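Local coordinates for tail fiber protein (Pseudomonas aeruginosa, PDB 6CL6) that probably recognises surface receptors of target bacteria as the trimeric receptor-binding tail fiber of the contractile R2 pyocin, at residues A[208-211]-A[212-216]; A[27-30]-A[31-34]; A[265-268]-A[269-273]. All coordinates share one frame; numbering follows the deposited sequence.

Contact 1 of 3, residues A[208-211]-A[212-216]; sequences RMWH and GGDFN
A beta turn from His211 to Asp214 carries the chain away from strand 202-208, an edge strand, within this chain, of a mixed sheet. Asp214 N donates to His211 O at 2.9 Å, and Gly212 and Gly213 both have helical backbone angles, which identifies the turn as type I. The Asp214 side chain points back over the entry of the turn and is gripped there by three donors. Arg208, its chain extended from CG to NE, meets the carboxylate end-on with two nitrogens: NH2 to OD1 at 2.9 Å and NH1 to OD2 at 3.0 Å. Both oxygens lie near the guanidinium plane, but the carboxylate is turned 48° against it, so NH1 reaches OD2 from above the carboxylate plane. His211 N approaches OD2 from the opposite face, also at 3.0 Å, which restrains rotation of the carboxylate. Arg208 NH2 has a second anionic partner, Glu191.

The His211 ring sits in the crowded position between its own backbone N and carbonyl carbon (chi1 61°). That torsion folds the ring over the turn, where ND1 accepts from Gly213 N while NE2 bonds to Glu191 O; the pairing is consistent with a proton on NE2. Asp214 OD2 lies over one ring face, toward its rim, 3.4 Å from His211 CD2.

Beyond the turn, Phe215 directs its edge at the face of Trp210 in an offset edge-to-face pair, with planes at 76°. The same two residues join the subunits: Trp210 NE1 bonds to Phe215 O of the third subunit, and Phe215 stacks with Trp210 of the second. Within the chain, the pair touches where Phe215 CE1 lies 3.8 Å from Trp210 CE3, above the indole plane and toward its rim.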
# COMPACT_ATOMS: atom_id res chain seq x y z
N ARG A 208 20.42 9.63 -4.40
CA ARG A 208 20.47 8.40 -3.61
C ARG A 208 19.68 7.30 -4.32
O ARG A 208 18.47 7.43 -4.54
CB ARG A 208 19.90 8.64 -2.21
CG ARG A 208 20.01 7.42 -1.32
CD ARG A 208 19.33 7.67 0.01
NE ARG A 208 19.49 6.53 0.88
CZ ARG A 208 18.82 5.39 0.75
NH1 ARG A 208 17.96 5.24 -0.24
NH2 ARG A 208 19.01 4.38 1.59
N MET A 209 20.37 6.22 -4.65
CA MET A 209 19.70 5.07 -5.25
C MET A 209 18.66 4.47 -4.30
O MET A 209 18.91 4.35 -3.11
CB MET A 209 20.73 4.01 -5.62
CG MET A 209 20.17 2.76 -6.28
SD MET A 209 21.37 1.39 -6.34
CE MET A 209 22.68 2.00 -7.33
N TRP A 210 17.49 4.11 -4.84
CA TRP A 210 16.53 3.28 -4.14
C TRP A 210 16.91 1.81 -4.38
O TRP A 210 17.12 1.42 -5.53
CB TRP A 210 15.10 3.49 -4.64
CG TRP A 210 14.45 4.77 -4.24
CD1 TRP A 210 13.91 5.71 -5.08
CD2 TRP A 210 14.26 5.25 -2.93
NE1 TRP A 210 13.40 6.75 -4.35
CE2 TRP A 210 13.60 6.49 -3.02
CE3 TRP A 210 14.57 4.74 -1.64
CZ2 TRP A 210 13.29 7.26 -1.89
CZ3 TRP A 210 14.24 5.49 -0.53
CH2 TRP A 210 13.60 6.73 -0.66
N HIS A 211 16.98 1.02 -3.32
CA HIS A 211 17.31 -0.38 -3.47
C HIS A 211 16.43 -1.25 -2.59
O HIS A 211 15.58 -0.77 -1.82
CB HIS A 211 18.82 -0.62 -3.20
CG HIS A 211 19.26 -0.24 -1.83
ND1 HIS A 211 19.00 -1.02 -0.73
CD2 HIS A 211 19.93 0.84 -1.38
CE1 HIS A 211 19.48 -0.43 0.35
NE2 HIS A 211 20.06 0.70 -0.03
N GLY A 212 16.60 -2.56 -2.74
CA GLY A 212 15.75 -3.54 -2.09
C GLY A 212 15.84 -3.55 -0.59
O GLY A 212 14.91 -4.02 0.08
N GLY A 213 16.93 -3.04 -0.02
CA GLY A 213 16.99 -2.86 1.41
C GLY A 213 16.17 -1.69 1.93
O GLY A 213 15.87 -1.65 3.13
N ASP A 214 15.80 -0.76 1.07
CA ASP A 214 15.01 0.38 1.49
C ASP A 214 13.54 0.04 1.64
O ASP A 214 12.91 0.41 2.63
CB ASP A 214 15.14 1.53 0.48
CG ASP A 214 16.54 2.09 0.44
OD1 ASP A 214 17.13 2.20 1.53
OD2 ASP A 214 17.00 2.43 -0.68
N PHE A 215 12.96 -0.58 0.61
CA PHE A 215 11.54 -0.93 0.60
C PHE A 215 11.31 -1.98 -0.47
O PHE A 215 12.13 -2.16 -1.39
CB PHE A 215 10.63 0.27 0.32
CG PHE A 215 10.79 0.83 -1.06
CD1 PHE A 215 11.77 1.76 -1.34
CD2 PHE A 215 9.95 0.42 -2.09
CE1 PHE A 215 11.91 2.28 -2.64
CE2 PHE A 215 10.10 0.91 -3.38
CZ PHE A 215 11.09 1.84 -3.65
N ASN A 216 10.18 -2.65 -0.36
CA ASN A 216 9.69 -3.63 -1.32
C ASN A 216 8.39 -3.09 -1.87
O ASN A 216 7.46 -2.83 -1.10
CB ASN A 216 9.49 -5.00 -0.63
CG ASN A 216 9.03 -6.09 -1.60
OD1 ASN A 216 8.63 -5.81 -2.73
ND2 ASN A 216 9.09 -7.33 -1.15

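Contact 2 of 3, residues A[27-30]-A[31-34]; sequences VLAE and QRLP
Two successive backbone bonds of three-residue span wind the chain from Ala29 to Leu33: Arg32 N donates to Ala29 O at 3.0 Å, and Leu33 N to Glu30 O at 2.9 Å. Glu30, Gln31 and Arg32 all have helical backbone angles, with phi between -61° and -76°.

The side chains follow from the winding. Arg32 lies alongside the first carbonyl, its CB 3.3 Å from Ala29 O, and then bends at chi2 and again at chi3. The double bend brings the guanidinium back beside Ala29, where NH1 lies obliquely 4.0 Å from Ala29 CB. This is van der Waals contact; the polar work is done by NE, which bonds to Gly26 O of the third subunit. Gln31, bent at chi2, also brings its OE1 to within 4.0 Å of Ala29 CB, so the alanine is touched by the ends of two long polar side chains.

Leu33 packs its first carbons against the second carbonyl, with CB 3.4 Å from Glu30 O. Its methyl CD2 then meets Leu28 CD1 at 4.3 Å, a light apolar touch between the residue before the turn and the one that closes it. Both leucines are buried, and the reason lies in the assembly: Leu28 packs on Leu28 of both other subunits, and Leu33 on Leu33 of the third. Glu30, Gln31 and Leu33 also touch Arg38 of the same chain.

Consecutive i to i+3 bonds, together with the helical angles of the three residues they enclose, define a short 3-10 turn, here set into the loop between strands 23-25 and 57-60 with its leucines packed into the trimer interface of the fiber.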
# COMPACT_ATOMS: atom_id res chain seq x y z
N VAL A 27 90.09 -3.27 -18.90
CA VAL A 27 88.86 -2.47 -18.84
C VAL A 27 89.24 -1.03 -18.53
O VAL A 27 89.94 -0.76 -17.54
CB VAL A 27 87.89 -3.03 -17.79
CG1 VAL A 27 86.67 -2.14 -17.67
CG2 VAL A 27 87.46 -4.47 -18.17
N LEU A 28 88.79 -0.11 -19.37
CA LEU A 28 89.03 1.31 -19.16
C LEU A 28 88.54 1.77 -17.80
O LEU A 28 87.48 1.37 -17.34
CB LEU A 28 88.31 2.10 -20.25
CG LEU A 28 88.82 1.97 -21.67
CD1 LEU A 28 87.79 2.44 -22.66
CD2 LEU A 28 90.09 2.78 -21.77
N ALA A 29 89.31 2.67 -17.17
CA ALA A 29 88.82 3.39 -16.00
C ALA A 29 87.60 4.21 -16.39
O ALA A 29 87.50 4.71 -17.50
CB ALA A 29 89.92 4.32 -15.44
N GLU A 30 86.62 4.27 -15.48
CA GLU A 30 85.35 4.92 -15.83
C GLU A 30 85.54 6.39 -16.20
O GLU A 30 84.85 6.90 -17.09
CB GLU A 30 84.39 4.80 -14.64
CG GLU A 30 84.06 3.34 -14.27
CD GLU A 30 83.08 3.20 -13.12
OE1 GLU A 30 82.41 4.19 -12.77
OE2 GLU A 30 83.01 2.09 -12.54
N GLN A 31 86.53 7.06 -15.58
CA GLN A 31 86.77 8.47 -15.89
C GLN A 31 87.18 8.69 -17.34
O GLN A 31 87.06 9.81 -17.84
CB GLN A 31 87.83 9.05 -14.96
CG GLN A 31 87.43 9.19 -13.50
CD GLN A 31 87.40 7.87 -12.73
OE1 GLN A 31 88.08 6.90 -13.08
NE2 GLN A 31 86.62 7.84 -11.67
N ARG A 32 87.64 7.65 -18.04
CA ARG A 32 88.01 7.78 -19.43
C ARG A 32 86.79 7.85 -20.36
O ARG A 32 86.94 8.23 -21.51
CB ARG A 32 88.90 6.61 -19.87
CG ARG A 32 90.16 6.40 -19.06
CD ARG A 32 91.19 7.52 -19.29
NE ARG A 32 90.96 8.70 -18.46
CZ ARG A 32 91.23 8.79 -17.17
NH1 ARG A 32 91.74 7.75 -16.51
NH2 ARG A 32 90.98 9.91 -16.52
N LEU A 33 85.59 7.49 -19.87
CA LEU A 33 84.38 7.41 -20.69
C LEU A 33 83.70 8.78 -20.80
O LEU A 33 83.66 9.54 -19.84
CB LEU A 33 83.38 6.44 -20.08
CG LEU A 33 83.74 4.97 -19.94
CD1 LEU A 33 82.51 4.24 -19.42
CD2 LEU A 33 84.20 4.42 -21.25
N PRO A 34 83.10 9.08 -21.95
CA PRO A 34 82.20 10.23 -22.01
C PRO A 34 81.16 10.08 -20.90
O PRO A 34 80.75 8.98 -20.56
CB PRO A 34 81.57 10.12 -23.41
CG PRO A 34 82.56 9.33 -24.21
CD PRO A 34 83.16 8.33 -23.22

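Contact 3 of 3, residues A[265-268]-A[269-273]; sequences NTAA and GARST
Arg271 lays one face of its guanidinium over the backbone of Ala267 and Ala268, one turn earlier in the chain. Its CG stands beside the backbone N, anti to the carbonyl carbon, and the bend at chi3 (-54°) swings the flat group back along the helix surface. Ala268 CA lies beneath the group at 3.5 Å from Arg271 NH2, and Ala267 O lies under the same face, 3.8 Å from NH1; both are offset toward its rim. The two alanine methyls are near different ends of the group: Ala267 CB is 3.8 Å from Arg271 NH1, and Ala268 CB is 3.7 Å from NH2. No bond from the guanidinium to these residues results, although a carbonyl oxygen under a cationic face is probably favourable. NH1 instead bonds to Ile274 O of the second subunit.

This is the first turn of helix 267-274, and Thr266 is its N-cap. The threonine hydroxyl sits between the backbone N and the carbonyl carbon (chi1 68°), from where OG1 accepts from Gly269 N at 2.9 Å, satisfying an amide that has no preceding turn to bond. The regular helix bonds follow directly, from Ala270 N to Thr266 O at 2.8 Å and from Arg271 N to Ala267 O at 2.9 Å. Ala270 sets its methyl against those same two carbonyls, on the buried side, where it also packs on Val262 and on Ile274 of the second subunit, while Ser272 N closes the next turn on Ala268 O.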
# COMPACT_ATOMS: atom_id res chain seq x y z
N ASN A 265 -52.97 -10.67 18.96
CA ASN A 265 -53.16 -11.14 17.60
C ASN A 265 -54.48 -11.89 17.42
O ASN A 265 -54.68 -12.51 16.37
CB ASN A 265 -51.99 -12.03 17.14
CG ASN A 265 -51.76 -13.22 18.05
OD1 ASN A 265 -52.55 -13.51 18.95
ND2 ASN A 265 -50.66 -13.94 17.81
N THR A 266 -55.37 -11.85 18.41
CA THR A 266 -56.72 -12.39 18.28
C THR A 266 -57.75 -11.29 18.48
O THR A 266 -57.51 -10.32 19.21
CB THR A 266 -56.99 -13.51 19.29
OG1 THR A 266 -57.04 -12.97 20.61
CG2 THR A 266 -55.90 -14.58 19.22
N ALA A 267 -58.91 -11.46 17.85
CA ALA A 267 -59.99 -10.50 18.02
C ALA A 267 -60.39 -10.38 19.48
O ALA A 267 -60.61 -9.28 19.99
CB ALA A 267 -61.18 -10.91 17.16
N ALA A 268 -60.54 -11.52 20.15
CA ALA A 268 -60.90 -11.50 21.57
C ALA A 268 -59.86 -10.76 22.39
O ALA A 268 -60.20 -9.91 23.22
CB ALA A 268 -61.07 -12.93 22.08
N GLY A 269 -58.58 -11.08 22.18
CA GLY A 269 -57.53 -10.37 22.89
C GLY A 269 -57.53 -8.89 22.60
O GLY A 269 -57.34 -8.07 23.51
N ALA A 270 -57.73 -8.52 21.33
CA ALA A 270 -57.81 -7.11 20.98
C ALA A 270 -58.95 -6.42 21.72
O ALA A 270 -58.78 -5.33 22.29
CB ALA A 270 -58.00 -6.96 19.47
N ARG A 271 -60.11 -7.06 21.75
CA ARG A 271 -61.25 -6.46 22.44
C ARG A 271 -60.96 -6.28 23.92
O ARG A 271 -61.35 -5.27 24.52
CB ARG A 271 -62.50 -7.33 22.25
CG ARG A 271 -63.07 -7.31 20.84
CD ARG A 271 -64.48 -7.91 20.84
NE ARG A 271 -64.49 -9.24 21.43
CZ ARG A 271 -64.36 -10.38 20.75
NH1 ARG A 271 -64.20 -10.37 19.44
NH2 ARG A 271 -64.40 -11.53 21.40
N SER A 272 -60.26 -7.24 24.52
CA SER A 272 -59.92 -7.11 25.93
C SER A 272 -58.98 -5.93 26.17
O SER A 272 -59.06 -5.26 27.21
CB SER A 272 -59.28 -8.40 26.44
OG SER A 272 -58.90 -8.24 27.80
N THR A 273 -58.07 -5.68 25.23
CA THR A 273 -57.12 -4.60 25.41
C THR A 273 -57.81 -3.25 25.43
O THR A 273 -57.44 -2.38 26.24
CB THR A 273 -56.06 -4.63 24.30
OG1 THR A 273 -55.29 -5.82 24.43
CG2 THR A 273 -55.16 -3.39 24.36

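From the N terminus the contacts come in the order 2, 1, 3, strictly in series: none encloses or crosses another, and each closes just a local turn. Contact 2 lies in the loop between strands 23-25 and 57-60, ahead of the first antiparallel sheet. Contact 1 follows the mixed sheet, where strand 202-208 gives way to the long linker toward strand 245-246. Contact 3 begins helix 267-274, ahead of the C-terminal antiparallel sheet. The chain is elongated: the centres of contacts 1 and 2 are about 73 Å apart, those of contacts 1 and 3 about 78 Å, and those of contacts 2 and 3 about 151 Å. All three touch the second subunit at separate levels of the trimeric fiber.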